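Local structure of Non-structural protein NS2 (Bluetongue virus, 1UTY) at residues F8-F13 with K54-N59; P63-I68 with W94-V99; M78-G83 with Q129-N134; M104-Q109 with A117-C122. The protein binds single-stranded RNA, and this chain is its N-terminal RNA-binding domain, about half of the full-length protein. All blocks are in the same frame, centred on the assembly; numbering follows the deposited sequence.

Contact 1: F8-F13 with K54-N59; sequences FTKNIF and KGYVLN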
loop_
_atom_site.group_PDB
_atom_site.type_symbol
_atom_site.label_atom_id
_atom_site.label_comp_id
_atom_site.label_asym_id
_atom_site.label_seq_id
_atom_site.Cartn_x
_atom_site.Cartn_y
_atom_site.Cartn_z
ATOM N N PHE A 8 -9.717 -12.572 13.310
ATOM C CA PHE A 8 -9.594 -11.680 14.508
ATOM C C PHE A 8 -10.175 -10.283 14.229
ATOM O O PHE A 8 -10.389 -9.898 13.070
ATOM C CB PHE A 8 -8.130 -11.607 15.001
ATOM N N THR A 9 -10.428 -9.551 15.308
ATOM C CA THR A 9 -11.114 -8.264 15.299
ATOM C C THR A 9 -10.145 -7.116 14.994
ATOM O O THR A 9 -9.070 -7.042 15.588
ATOM C CB THR A 9 -11.755 -8.058 16.715
ATOM O OG1 THR A 9 -12.745 -9.066 16.944
ATOM C CG2 THR A 9 -12.538 -6.752 16.829
ATOM N N LYS A 10 -10.529 -6.207 14.099
ATOM C CA LYS A 10 -9.742 -4.993 13.875
ATOM C C LYS A 10 -10.501 -3.730 14.295
ATOM O O LYS A 10 -11.705 -3.593 14.028
ATOM C CB LYS A 10 -9.291 -4.873 12.413
ATOM C CG LYS A 10 -8.426 -6.040 11.875
ATOM C CD LYS A 10 -7.042 -6.131 12.541
ATOM C CE LYS A 10 -6.522 -7.580 12.559
ATOM N NZ LYS A 10 -5.914 -8.007 13.871
ATOM N N ASN A 11 -9.774 -2.810 14.934
ATOM C CA ASN A 11 -10.316 -1.530 15.378
ATOM C C ASN A 11 -9.672 -0.347 14.693
ATOM O O ASN A 11 -8.497 -0.064 14.896
ATOM C CB ASN A 11 -10.147 -1.385 16.887
ATOM C CG ASN A 11 -11.139 -2.198 17.642
ATOM O OD1 ASN A 11 -12.288 -1.788 17.793
ATOM N ND2 ASN A 11 -10.730 -3.385 18.080
ATOM N N ILE A 12 -10.461 0.343 13.887
ATOM C CA ILE A 12 -9.991 1.473 13.123
ATOM C C ILE A 12 -10.635 2.719 13.720
ATOM O O ILE A 12 -11.848 2.778 13.906
ATOM C CB ILE A 12 -10.325 1.279 11.601
ATOM C CG1 ILE A 12 -9.625 0.028 11.063
ATOM C CG2 ILE A 12 -9.859 2.461 10.746
ATOM C CD1 ILE A 12 -10.522 -1.179 10.999
ATOM N N PHE A 13 -9.788 3.679 14.059
ATOM C CA PHE A 13 -10.200 4.932 14.639
ATOM C C PHE A 13 -9.908 5.999 13.609
ATOM O O PHE A 13 -8.757 6.377 13.403
ATOM C CB PHE A 13 -9.443 5.170 15.951
ATOM C CG PHE A 13 -9.688 4.088 16.988
ATOM C CD1 PHE A 13 -10.754 4.193 17.876
ATOM C CD2 PHE A 13 -8.875 2.949 17.031
ATOM C CE1 PHE A 13 -11.009 3.182 18.823
ATOM C CE2 PHE A 13 -9.102 1.934 17.963
ATOM C CZ PHE A 13 -10.187 2.043 18.870
ATOM N N LYS A 54 -3.517 -1.791 20.339
ATOM C CA LYS A 54 -3.518 -2.589 19.114
ATOM C C LYS A 54 -4.430 -2.003 18.020
ATOM O O LYS A 54 -4.647 -2.622 16.989
ATOM C CB LYS A 54 -3.868 -4.058 19.426
ATOM N N GLY A 55 -4.950 -0.798 18.246
ATOM C CA GLY A 55 -5.783 -0.119 17.268
ATOM C C GLY A 55 -5.031 0.654 16.186
ATOM O O GLY A 55 -3.833 0.980 16.328
ATOM N N TYR A 56 -5.752 0.953 15.111
ATOM C CA TYR A 56 -5.231 1.729 13.985
ATOM C C TYR A 56 -5.815 3.127 14.047
ATOM O O TYR A 56 -7.036 3.281 14.153
ATOM C CB TYR A 56 -5.627 1.086 12.638
ATOM C CG TYR A 56 -5.082 -0.308 12.444
ATOM C CD1 TYR A 56 -5.655 -1.407 13.092
ATOM C CD2 TYR A 56 -3.979 -0.528 11.631
ATOM C CE1 TYR A 56 -5.127 -2.693 12.932
ATOM C CE2 TYR A 56 -3.456 -1.797 11.461
ATOM C CZ TYR A 56 -4.035 -2.868 12.107
ATOM O OH TYR A 56 -3.511 -4.110 11.913
ATOM N N VAL A 57 -4.960 4.139 14.000
ATOM C CA VAL A 57 -5.438 5.492 13.799
ATOM C C VAL A 57 -5.318 5.771 12.309
ATOM O O VAL A 57 -4.231 5.757 11.738
ATOM C CB VAL A 57 -4.655 6.541 14.622
ATOM C CG1 VAL A 57 -5.037 7.951 14.215
ATOM C CG2 VAL A 57 -4.887 6.338 16.109
ATOM N N LEU A 58 -6.463 5.976 11.683
ATOM C CA LEU A 58 -6.516 6.321 10.290
ATOM C C LEU A 58 -6.822 7.813 10.189
ATOM O O LEU A 58 -7.975 8.246 10.287
ATOM C CB LEU A 58 -7.574 5.473 9.585
ATOM C CG LEU A 58 -7.734 5.682 8.074
ATOM C CD1 LEU A 58 -6.360 5.590 7.358
ATOM C CD2 LEU A 58 -8.759 4.684 7.508
ATOM N N ASN A 59 -5.754 8.588 10.043
ATOM C CA ASN A 59 -5.820 10.022 9.840
ATOM C C ASN A 59 -6.070 10.235 8.348
ATOM O O ASN A 59 -5.221 9.881 7.509
ATOM C CB ASN A 59 -4.490 10.622 10.294
ATOM C CG ASN A 59 -4.415 12.157 10.164
ATOM O OD1 ASN A 59 -5.262 12.794 9.566
ATOM N ND2 ASN A 59 -3.353 12.732 10.708
HETATM O O HOH W 1 -6.897 -3.541 15.840
#
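With CG anti to its own carbonyl carbon (chi1 -60°), F13 swings its ring back along its strand, so that CE2 lies 4.0 Å from G55 CA. The same turn brings the ring's edge to the neighbouring backbone, where F13 CD2 is 3.4 Å from Y56 O, near the plane of the ring. Glycine suits position 55, since its bare CA lets the aromatic edge lie close. Y56 has nearly the same first torsion but sends its ring to the other face of the sheet, that of I12. There K10, bent at chi2 (-67°), brings its CD methylene obliquely to the ring, 4.0 Å from Y56 CE1. I12 and L58 lie side by side, I12 CG2 being 4.0 Å from L58 CB; branched aliphatic chains fill the interior here.

The two strands run parallel, and three backbone bonds join them. Y56 N donates a hydrogen bond to N11 O at 2.9 Å, and F13 N to Y56 O at 2.8 Å, both nearly straight. L58 N continues the series by donating to F13 O. Before the regular pairing begins, a water accepts from N11 N and donates to K54 O, bridging backbones too far apart to bond directly.

Strand 34-39 flanks the far edge of 10-15, where N11 OD1 is held by Q36, and strand 113-123 adjoins 56-59. I12, Y56 and L58 pack on I75 and L77 of strand 73-79, the tyrosine hydroxyl bonds D70, and V57 on the other face reaches L144 of the second subunit.

Contact 2: P63-I68 with W94-V99; sequences PGAYRI and WKFEGV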
loop_
_atom_site.group_PDB
_atom_site.type_symbol
_atom_site.label_atom_id
_atom_site.label_comp_id
_atom_site.label_asym_id
_atom_site.label_seq_id
_atom_site.Cartn_x
_atom_site.Cartn_y
_atom_site.Cartn_z
ATOM N N PRO A 63 -12.908 12.177 1.948
ATOM C CA PRO A 63 -13.402 10.900 1.410
ATOM C C PRO A 63 -12.369 10.230 0.504
ATOM O O PRO A 63 -11.489 10.904 -0.037
ATOM C CB PRO A 63 -14.667 11.284 0.623
ATOM C CG PRO A 63 -14.635 12.765 0.459
ATOM C CD PRO A 63 -13.636 13.338 1.416
ATOM N N GLY A 64 -12.477 8.915 0.349
ATOM C CA GLY A 64 -11.482 8.147 -0.367
ATOM C C GLY A 64 -11.520 6.662 -0.073
ATOM O O GLY A 64 -12.169 6.204 0.881
ATOM N N ALA A 65 -10.845 5.911 -0.934
ATOM C CA ALA A 65 -10.581 4.504 -0.724
ATOM C C ALA A 65 -9.240 4.371 -0.008
ATOM O O ALA A 65 -8.225 4.839 -0.507
ATOM C CB ALA A 65 -10.528 3.793 -2.052
ATOM N N TYR A 66 -9.248 3.741 1.167
ATOM C CA TYR A 66 -8.045 3.587 1.981
ATOM C C TYR A 66 -7.807 2.117 2.340
ATOM O O TYR A 66 -8.690 1.438 2.857
ATOM C CB TYR A 66 -8.151 4.417 3.257
ATOM C CG TYR A 66 -8.420 5.887 3.030
ATOM C CD1 TYR A 66 -7.379 6.760 2.768
ATOM C CD2 TYR A 66 -9.718 6.410 3.094
ATOM C CE1 TYR A 66 -7.605 8.101 2.567
ATOM C CE2 TYR A 66 -9.957 7.758 2.908
ATOM C CZ TYR A 66 -8.886 8.595 2.642
ATOM O OH TYR A 66 -9.059 9.934 2.439
ATOM N N ARG A 67 -6.605 1.638 2.051
ATOM C CA ARG A 67 -6.226 0.270 2.374
ATOM C C ARG A 67 -5.081 0.286 3.367
ATOM O O ARG A 67 -3.965 0.667 3.023
ATOM C CB ARG A 67 -5.820 -0.478 1.106
ATOM C CG ARG A 67 -5.375 -1.919 1.315
ATOM C CD ARG A 67 -5.409 -2.745 0.030
ATOM N NE ARG A 67 -6.688 -3.451 -0.126
ATOM C CZ ARG A 67 -7.142 -3.981 -1.272
ATOM N NH1 ARG A 67 -6.438 -3.871 -2.411
ATOM N NH2 ARG A 67 -8.307 -4.627 -1.278
ATOM N N ILE A 68 -5.353 -0.116 4.602
ATOM C CA ILE A 68 -4.285 -0.192 5.587
ATOM C C ILE A 68 -3.491 -1.469 5.379
ATOM O O ILE A 68 -4.061 -2.547 5.374
ATOM C CB ILE A 68 -4.833 -0.116 7.018
ATOM C CG1 ILE A 68 -5.460 1.256 7.275
ATOM C CG2 ILE A 68 -3.716 -0.408 8.025
ATOM C CD1 ILE A 68 -6.496 1.271 8.403
ATOM N N TRP A 94 -12.077 -2.851 -6.628
ATOM C CA TRP A 94 -11.827 -1.417 -6.452
ATOM C C TRP A 94 -10.366 -1.081 -6.187
ATOM O O TRP A 94 -9.632 -1.902 -5.649
ATOM C CB TRP A 94 -12.655 -0.841 -5.295
ATOM C CG TRP A 94 -14.074 -1.278 -5.190
ATOM C CD1 TRP A 94 -14.611 -2.039 -4.188
ATOM C CD2 TRP A 94 -15.163 -0.978 -6.088
ATOM N NE1 TRP A 94 -15.952 -2.240 -4.410
ATOM C CE2 TRP A 94 -16.325 -1.606 -5.563
ATOM C CE3 TRP A 94 -15.276 -0.258 -7.291
ATOM C CZ2 TRP A 94 -17.588 -1.526 -6.186
ATOM C CZ3 TRP A 94 -16.543 -0.177 -7.925
ATOM C CH2 TRP A 94 -17.676 -0.819 -7.366
ATOM N N LYS A 95 -9.971 0.141 -6.559
ATOM C CA LYS A 95 -8.662 0.715 -6.245
ATOM C C LYS A 95 -8.693 1.268 -4.811
ATOM O O LYS A 95 -9.738 1.742 -4.350
ATOM C CB LYS A 95 -8.358 1.929 -7.154
ATOM C CG LYS A 95 -8.107 1.666 -8.628
ATOM C CD LYS A 95 -7.478 2.899 -9.343
ATOM C CE LYS A 95 -8.200 3.188 -10.670
ATOM N NZ LYS A 95 -7.321 3.503 -11.868
ATOM N N PHE A 96 -7.529 1.273 -4.154
ATOM C CA PHE A 96 -7.356 1.923 -2.861
ATOM C C PHE A 96 -6.042 2.664 -2.796
ATOM O O PHE A 96 -5.074 2.287 -3.448
ATOM C CB PHE A 96 -7.343 0.885 -1.739
ATOM C CG PHE A 96 -8.579 0.091 -1.666
ATOM C CD1 PHE A 96 -8.743 -1.030 -2.475
ATOM C CD2 PHE A 96 -9.600 0.481 -0.825
ATOM C CE1 PHE A 96 -9.917 -1.745 -2.433
ATOM C CE2 PHE A 96 -10.757 -0.210 -0.778
ATOM C CZ PHE A 96 -10.939 -1.328 -1.581
ATOM N N GLU A 97 -6.003 3.694 -1.964
ATOM C CA GLU A 97 -4.736 4.243 -1.526
ATOM C C GLU A 97 -4.114 3.299 -0.490
ATOM O O GLU A 97 -4.648 3.135 0.607
ATOM C CB GLU A 97 -4.938 5.625 -0.926
ATOM C CG GLU A 97 -3.644 6.249 -0.439
ATOM C CD GLU A 97 -3.841 7.594 0.215
ATOM O OE1 GLU A 97 -4.913 8.218 0.030
ATOM O OE2 GLU A 97 -2.911 8.033 0.920
ATOM N N GLY A 98 -2.994 2.676 -0.854
ATOM C CA GLY A 98 -2.188 1.900 0.074
ATOM C C GLY A 98 -1.623 2.771 1.184
ATOM O O GLY A 98 -0.757 3.596 0.978
ATOM N N VAL A 99 -2.152 2.595 2.381
ATOM C CA VAL A 99 -1.736 3.385 3.519
ATOM C C VAL A 99 -0.799 2.504 4.331
ATOM O O VAL A 99 -1.102 1.323 4.584
ATOM C CB VAL A 99 -2.961 3.808 4.372
ATOM C CG1 VAL A 99 -2.533 4.582 5.606
ATOM C CG2 VAL A 99 -3.949 4.625 3.531
HETATM O O HOH W 2 -7.382 7.670 -1.012
HETATM O O HOH W 3 -7.406 -3.400 -5.245
#
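R67 and F96 form the broadest side-chain meeting here. The guanidinium has F96 CD1 over the centre of one face, 3.5 Å above its plane, while ring and guanidinium planes are inclined by 35°. Their inner portions also touch, R67 CB being 3.5 Å from F96 CB. An extended first torsion (chi1 179°) followed by a bend at chi3 carries the arginine head to the phenyl ring. F96 turns its other flank to A65, whose methyl CB lies 3.7 Å from F96 CD2; the small alanine allows the ring to come in against the strand, with Y66 N at its edge.

On the face of Y66, E97 runs alongside the tyrosine, OE1 3.7 Å from Y66 CE1, and V99 CG2 meets the ring edge at Y66 CD1, 4.1 Å away.

A second shell fixes these groups. S76 OG bonds R67 NE, E92 forms a salt bridge with R67 NH2, and a water that donates to W94 O receives a weak bond from NH1, so the cationic head is held on several sides. The carboxylate of E97 accepts from the backbone nitrogens of M125 and G126, which should stabilise its negative charge, and Y66 OH bonds G62 O.

Beneath them the backbone has the alternation of parallel strands: E97 N bonds A65 O and R67 N bonds E97 O, each at 2.9 Å, so E97 grips the residues flanking its partner Y66. V99 N to R67 O, 2.7 Å, completes this twisted parallel pairing of strands 64-70 and 97-110 within the mixed sheet of the RNA-binding domain.

Contact 3: M78-G83 with Q129-N134; sequences MLTPHG and QPYMRN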
loop_
_atom_site.group_PDB
_atom_site.type_symbol
_atom_site.label_atom_id
_atom_site.label_comp_id
_atom_site.label_asym_id
_atom_site.label_seq_id
_atom_site.Cartn_x
_atom_site.Cartn_y
_atom_site.Cartn_z
ATOM N N MET A 78 -13.895 2.099 2.432
ATOM C CA MET A 78 -14.485 3.172 1.649
ATOM C C MET A 78 -15.086 4.202 2.592
ATOM O O MET A 78 -16.071 3.926 3.283
ATOM C CB MET A 78 -15.562 2.625 0.719
ATOM C CG MET A 78 -15.055 1.693 -0.355
ATOM S SD MET A 78 -13.793 2.453 -1.404
ATOM C CE MET A 78 -13.633 1.179 -2.584
ATOM N N LEU A 79 -14.482 5.383 2.644
ATOM C CA LEU A 79 -15.028 6.463 3.471
ATOM C C LEU A 79 -15.612 7.517 2.574
ATOM O O LEU A 79 -14.867 8.200 1.855
ATOM C CB LEU A 79 -13.954 7.068 4.388
ATOM C CG LEU A 79 -13.121 6.070 5.202
ATOM C CD1 LEU A 79 -12.072 6.805 6.029
ATOM C CD2 LEU A 79 -14.021 5.142 6.098
ATOM N N THR A 80 -16.936 7.641 2.579
ATOM C CA THR A 80 -17.570 8.661 1.766
ATOM C C THR A 80 -18.172 9.721 2.662
ATOM O O THR A 80 -18.139 9.566 3.887
ATOM C CB THR A 80 -18.640 8.066 0.794
ATOM O OG1 THR A 80 -19.792 7.664 1.534
ATOM C CG2 THR A 80 -18.128 6.784 0.127
ATOM N N PRO A 81 -18.714 10.794 2.065
ATOM C CA PRO A 81 -19.478 11.785 2.828
ATOM C C PRO A 81 -20.761 11.171 3.371
ATOM O O PRO A 81 -21.305 11.668 4.354
ATOM C CB PRO A 81 -19.822 12.870 1.786
ATOM C CG PRO A 81 -18.954 12.607 0.601
ATOM C CD PRO A 81 -18.640 11.137 0.631
ATOM N N HIS A 82 -21.239 10.096 2.750
ATOM C CA HIS A 82 -22.536 9.537 3.137
ATOM C C HIS A 82 -22.494 8.088 3.623
ATOM O O HIS A 82 -23.531 7.478 3.786
ATOM C CB HIS A 82 -23.523 9.655 1.969
ATOM C CG HIS A 82 -23.737 11.062 1.501
ATOM N ND1 HIS A 82 -24.231 12.054 2.325
ATOM C CD2 HIS A 82 -23.509 11.646 0.300
ATOM C CE1 HIS A 82 -24.307 13.186 1.647
ATOM N NE2 HIS A 82 -23.874 12.966 0.416
ATOM N N GLY A 83 -21.310 7.530 3.842
ATOM C CA GLY A 83 -21.228 6.133 4.201
ATOM C C GLY A 83 -19.835 5.675 4.548
ATOM O O GLY A 83 -18.848 6.312 4.191
ATOM N N GLN A 129 -10.382 8.003 -5.024
ATOM C CA GLN A 129 -11.788 8.188 -4.742
ATOM C C GLN A 129 -12.418 6.845 -4.419
ATOM O O GLN A 129 -11.934 5.801 -4.887
ATOM C CB GLN A 129 -12.502 8.813 -5.942
ATOM C CG GLN A 129 -12.113 10.255 -6.238
ATOM C CD GLN A 129 -12.592 10.687 -7.610
ATOM O OE1 GLN A 129 -11.780 10.903 -8.526
ATOM N NE2 GLN A 129 -13.905 10.800 -7.767
ATOM N N PRO A 130 -13.490 6.866 -3.621
ATOM C CA PRO A 130 -14.211 5.648 -3.284
ATOM C C PRO A 130 -14.859 5.060 -4.541
ATOM O O PRO A 130 -15.251 5.805 -5.444
ATOM C CB PRO A 130 -15.294 6.149 -2.326
ATOM C CG PRO A 130 -14.767 7.465 -1.810
ATOM C CD PRO A 130 -14.103 8.054 -2.995
ATOM N N TYR A 131 -14.948 3.736 -4.585
ATOM C CA TYR A 131 -15.638 3.008 -5.645
ATOM C C TYR A 131 -15.159 3.321 -7.058
ATOM O O TYR A 131 -15.967 3.468 -7.970
ATOM C CB TYR A 131 -17.176 3.136 -5.487
ATOM C CG TYR A 131 -17.622 2.781 -4.081
ATOM C CD1 TYR A 131 -17.921 3.776 -3.143
ATOM C CD2 TYR A 131 -17.674 1.449 -3.668
ATOM C CE1 TYR A 131 -18.294 3.450 -1.836
ATOM C CE2 TYR A 131 -18.052 1.109 -2.379
ATOM C CZ TYR A 131 -18.353 2.117 -1.467
ATOM O OH TYR A 131 -18.714 1.770 -0.196
ATOM N N MET A 132 -13.839 3.404 -7.230
ATOM C CA MET A 132 -13.210 3.396 -8.552
ATOM C C MET A 132 -12.765 1.968 -8.915
ATOM O O MET A 132 -12.049 1.322 -8.152
ATOM C CB MET A 132 -12.016 4.358 -8.599
ATOM C CG MET A 132 -12.341 5.876 -8.817
ATOM S SD MET A 132 -13.942 6.360 -9.550
ATOM C CE MET A 132 -13.868 5.469 -11.242
ATOM N N ARG A 133 -13.202 1.477 -10.071
ATOM C CA ARG A 133 -12.820 0.149 -10.555
ATOM C C ARG A 133 -11.303 -0.015 -10.608
ATOM O O ARG A 133 -10.597 0.902 -11.003
ATOM C CB ARG A 133 -13.382 -0.091 -11.955
ATOM C CG ARG A 133 -14.696 -0.847 -12.005
ATOM C CD ARG A 133 -15.304 -0.930 -13.424
ATOM N NE ARG A 133 -14.431 -0.325 -14.435
ATOM C CZ ARG A 133 -14.582 0.902 -14.944
ATOM N NH1 ARG A 133 -15.585 1.682 -14.559
ATOM N NH2 ARG A 133 -13.719 1.348 -15.851
ATOM N N ASN A 134 -10.796 -1.180 -10.219
ATOM C CA ASN A 134 -9.370 -1.424 -10.384
ATOM C C ASN A 134 -9.066 -2.015 -11.750
ATOM O O ASN A 134 -8.636 -3.159 -11.863
ATOM C CB ASN A 134 -8.784 -2.283 -9.272
ATOM C CG ASN A 134 -7.258 -2.306 -9.318
ATOM O OD1 ASN A 134 -6.622 -1.333 -9.753
ATOM N ND2 ASN A 134 -6.668 -3.418 -8.902
#
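The backbones of M78 and P130 approach to 5.5 Å between CA atoms without strand pairing, and Y131 follows in the left-handed region of backbone space. From there the tyrosine brings its ring beneath the M78 side chain. A bend at chi2 (-57°) lays the methionine across the ring: SD sits 4.4 Å from the Y131 ring centroid, almost exactly on the ring normal, and M78 CG makes a CH-pi contact 3.9 Å from the same centroid. Y131 N also points to the sulfur in a weak hydrogen bond, N to SD 3.6 Å. Flexible and polarisable, methionine can serve the ring and the N-H at once.

This Met-aromatic contact joins the end of strand 73-79 to the long loop after strand 113-123. W94 meets the Y131 ring edge-to-face, and the tyrosine hydroxyl is hydrogen-bonded to E85.

T80 adds a smaller apolar touch. Its CG2 packs 3.8 Å from P130 CB and 3.9 Å from Y131 CE1, at the edge of the ring. OG1, placed between the backbone N and the carbonyl carbon (chi1 72°), turns instead to its own loop, accepting from H82 N at 3.1 Å in an ST turn and donating to G83 O. A threonine suits this point because its methyl and hydroxyl serve different neighbours. G83 O takes a second bond from T80 N at 2.8 Å, closing the turn.

Contact 4: M104-Q109 with A117-C122; sequences MATRVQ and AEIKYC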
loop_
_atom_site.group_PDB
_atom_site.type_symbol
_atom_site.label_atom_id
_atom_site.label_comp_id
_atom_site.label_asym_id
_atom_site.label_seq_id
_atom_site.Cartn_x
_atom_site.Cartn_y
_atom_site.Cartn_z
ATOM N N MET A 104 3.312 3.017 17.114
ATOM C CA MET A 104 3.621 4.067 18.076
ATOM C C MET A 104 3.534 3.481 19.455
ATOM O O MET A 104 2.572 2.782 19.771
ATOM C CB MET A 104 2.608 5.215 17.992
ATOM C CG MET A 104 2.631 5.988 16.693
ATOM S SD MET A 104 1.594 7.447 16.756
ATOM C CE MET A 104 -0.036 6.722 17.138
ATOM N N ALA A 105 4.544 3.757 20.266
ATOM C CA ALA A 105 4.485 3.458 21.681
ATOM C C ALA A 105 3.753 4.621 22.359
ATOM O O ALA A 105 4.189 5.771 22.290
ATOM C CB ALA A 105 5.891 3.278 22.248
ATOM N N THR A 106 2.618 4.323 22.979
ATOM C CA THR A 106 1.808 5.357 23.606
ATOM C C THR A 106 1.325 4.931 24.977
ATOM O O THR A 106 1.634 3.833 25.447
ATOM C CB THR A 106 0.569 5.723 22.738
ATOM O OG1 THR A 106 -0.457 4.733 22.907
ATOM C CG2 THR A 106 0.873 5.671 21.265
ATOM N N ARG A 107 0.569 5.835 25.602
ATOM C CA ARG A 107 -0.319 5.517 26.709
ATOM C C ARG A 107 -1.725 5.988 26.363
ATOM O O ARG A 107 -1.908 7.098 25.859
ATOM C CB ARG A 107 0.143 6.199 27.984
ATOM C CG ARG A 107 1.014 5.339 28.856
ATOM C CD ARG A 107 1.664 6.103 29.972
ATOM N NE ARG A 107 0.779 6.240 31.124
ATOM C CZ ARG A 107 0.546 5.278 32.018
ATOM N NH1 ARG A 107 1.115 4.084 31.883
ATOM N NH2 ARG A 107 -0.263 5.510 33.048
ATOM N N VAL A 108 -2.710 5.134 26.637
ATOM C CA VAL A 108 -4.109 5.410 26.318
ATOM C C VAL A 108 -5.079 4.830 27.352
ATOM O O VAL A 108 -4.759 3.859 28.061
ATOM C CB VAL A 108 -4.517 4.873 24.909
ATOM C CG1 VAL A 108 -3.921 5.730 23.792
ATOM C CG2 VAL A 108 -4.148 3.402 24.745
ATOM N N GLN A 109 -6.262 5.443 27.413
ATOM C CA GLN A 109 -7.406 4.934 28.167
ATOM C C GLN A 109 -7.946 3.643 27.546
ATOM O O GLN A 109 -8.363 3.633 26.378
ATOM C CB GLN A 109 -8.531 5.975 28.197
ATOM C CG GLN A 109 -8.413 6.996 29.314
ATOM C CD GLN A 109 -9.752 7.325 29.985
ATOM O OE1 GLN A 109 -10.778 6.704 29.701
ATOM N NE2 GLN A 109 -9.735 8.304 30.870
ATOM N N ALA A 117 0.579 1.164 25.533
ATOM C CA ALA A 117 -0.038 0.482 24.398
ATOM C C ALA A 117 0.607 0.768 23.052
ATOM O O ALA A 117 1.154 1.842 22.812
ATOM C CB ALA A 117 -1.531 0.796 24.336
ATOM N N GLU A 118 0.533 -0.224 22.174
ATOM C CA GLU A 118 0.927 -0.040 20.791
ATOM C C GLU A 118 -0.283 0.424 20.002
ATOM O O GLU A 118 -1.350 -0.179 20.080
ATOM C CB GLU A 118 1.483 -1.331 20.209
ATOM C CG GLU A 118 2.506 -1.099 19.113
ATOM C CD GLU A 118 2.730 -2.315 18.234
ATOM O OE1 GLU A 118 3.221 -3.341 18.752
ATOM O OE2 GLU A 118 2.407 -2.237 17.029
ATOM N N ILE A 119 -0.116 1.529 19.288
ATOM C CA ILE A 119 -1.107 2.013 18.343
ATOM C C ILE A 119 -0.460 2.054 16.971
ATOM O O ILE A 119 0.712 2.366 16.843
ATOM C CB ILE A 119 -1.614 3.412 18.728
ATOM C CG1 ILE A 119 -1.959 3.484 20.219
ATOM C CG2 ILE A 119 -2.829 3.800 17.890
ATOM C CD1 ILE A 119 -3.329 2.972 20.604
ATOM N N LYS A 120 -1.226 1.747 15.938
ATOM C CA LYS A 120 -0.682 1.776 14.595
ATOM C C LYS A 120 -1.159 3.041 13.912
ATOM O O LYS A 120 -2.364 3.214 13.699
ATOM C CB LYS A 120 -1.063 0.501 13.829
ATOM C CG LYS A 120 -1.038 -0.729 14.720
ATOM C CD LYS A 120 -0.500 -1.959 14.046
ATOM C CE LYS A 120 -1.133 -3.193 14.688
ATOM N NZ LYS A 120 -0.351 -4.422 14.380
ATOM N N TYR A 121 -0.215 3.942 13.627
ATOM C CA TYR A 121 -0.528 5.212 12.974
ATOM C C TYR A 121 -0.504 5.110 11.447
ATOM O O TYR A 121 0.484 4.652 10.857
ATOM C CB TYR A 121 0.404 6.340 13.439
ATOM C CG TYR A 121 0.012 7.679 12.850
ATOM C CD1 TYR A 121 -1.187 8.309 13.224
ATOM C CD2 TYR A 121 0.795 8.290 11.883
ATOM C CE1 TYR A 121 -1.567 9.523 12.662
ATOM C CE2 TYR A 121 0.424 9.505 11.318
ATOM C CZ TYR A 121 -0.751 10.117 11.712
ATOM O OH TYR A 121 -1.115 11.321 11.141
ATOM N N CYS A 122 -1.583 5.567 10.821
ATOM C CA CYS A 122 -1.780 5.434 9.378
ATOM C C CYS A 122 -2.271 6.759 8.823
ATOM O O CYS A 122 -3.318 7.268 9.248
ATOM C CB CYS A 122 -2.812 4.351 9.067
ATOM S SG CYS A 122 -2.568 2.804 9.943
#
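A beta hairpin, made of strands 97-110 and 113-123, brings M104 against I119 and T106 against A117 as antiparallel hydrogen-bonded pairs, with A105 and E118 the non-hydrogen-bonded pair between them. The strands are strongly twisted, their local directions 122° apart. M104 N to I119 O is short, 2.7 Å, but bent at the hydrogen; the return bond from I119 N to M104 O is 3.0 Å and straighter. T106 and A117 exchange two bonds in the same way.

The second subunit lies close by: R107 pairs with one of its strands in antiparallel fashion, so the sheet continues across the interface, while E118 makes a salt bridge with R158 of that subunit. M104 packs on L144 and T106 on M148, both of the second subunit.

M104, T106, A117 and I119 share one face. The methionine folds over at chi3 (-59°), bringing CE within 4.0 Å of I119 CB and 3.7 Å of Y121 CB; its sulfur lies obliquely beside the tyrosine ring. At the other end the small A117 receives a valine, CB 3.7 Å from V108 CG2. Threonine is apt at 106, a beta-branched residue that fits a strand and brings a hydroxyl able to reach the backbone. That OG1 lies 3.3 Å from I119 CG1, and it donates a weak hydrogen bond to A117 O, the carbonyl that also accepts from T106 N.

How the contacts relate
Contacts 1 and 4 are buried, contacts 2 and 3 only partly so. Contact 1 lies within the fold and is dominated by backbone pairing and apolar chains, whereas contact 4, about 18 Å from the chain centre, is also packed against the second subunit. Strands 56-59 and 113-123 adjoin, linking these two through N59 ND2 and Y121 OH. Contacts 2 and 4 both use strand 97-110, parallel to its partner in one and antiparallel in the other. In contact 2 a charged side chain, R67, lies over an aromatic ring, whereas the charged ends of contact 4 pair with residues outside its segments. Contact 3, beside contact 2 through K95 N and M132 O, has no backbone-to-backbone bond across its segments and relies on sulfur, ring and proline packing.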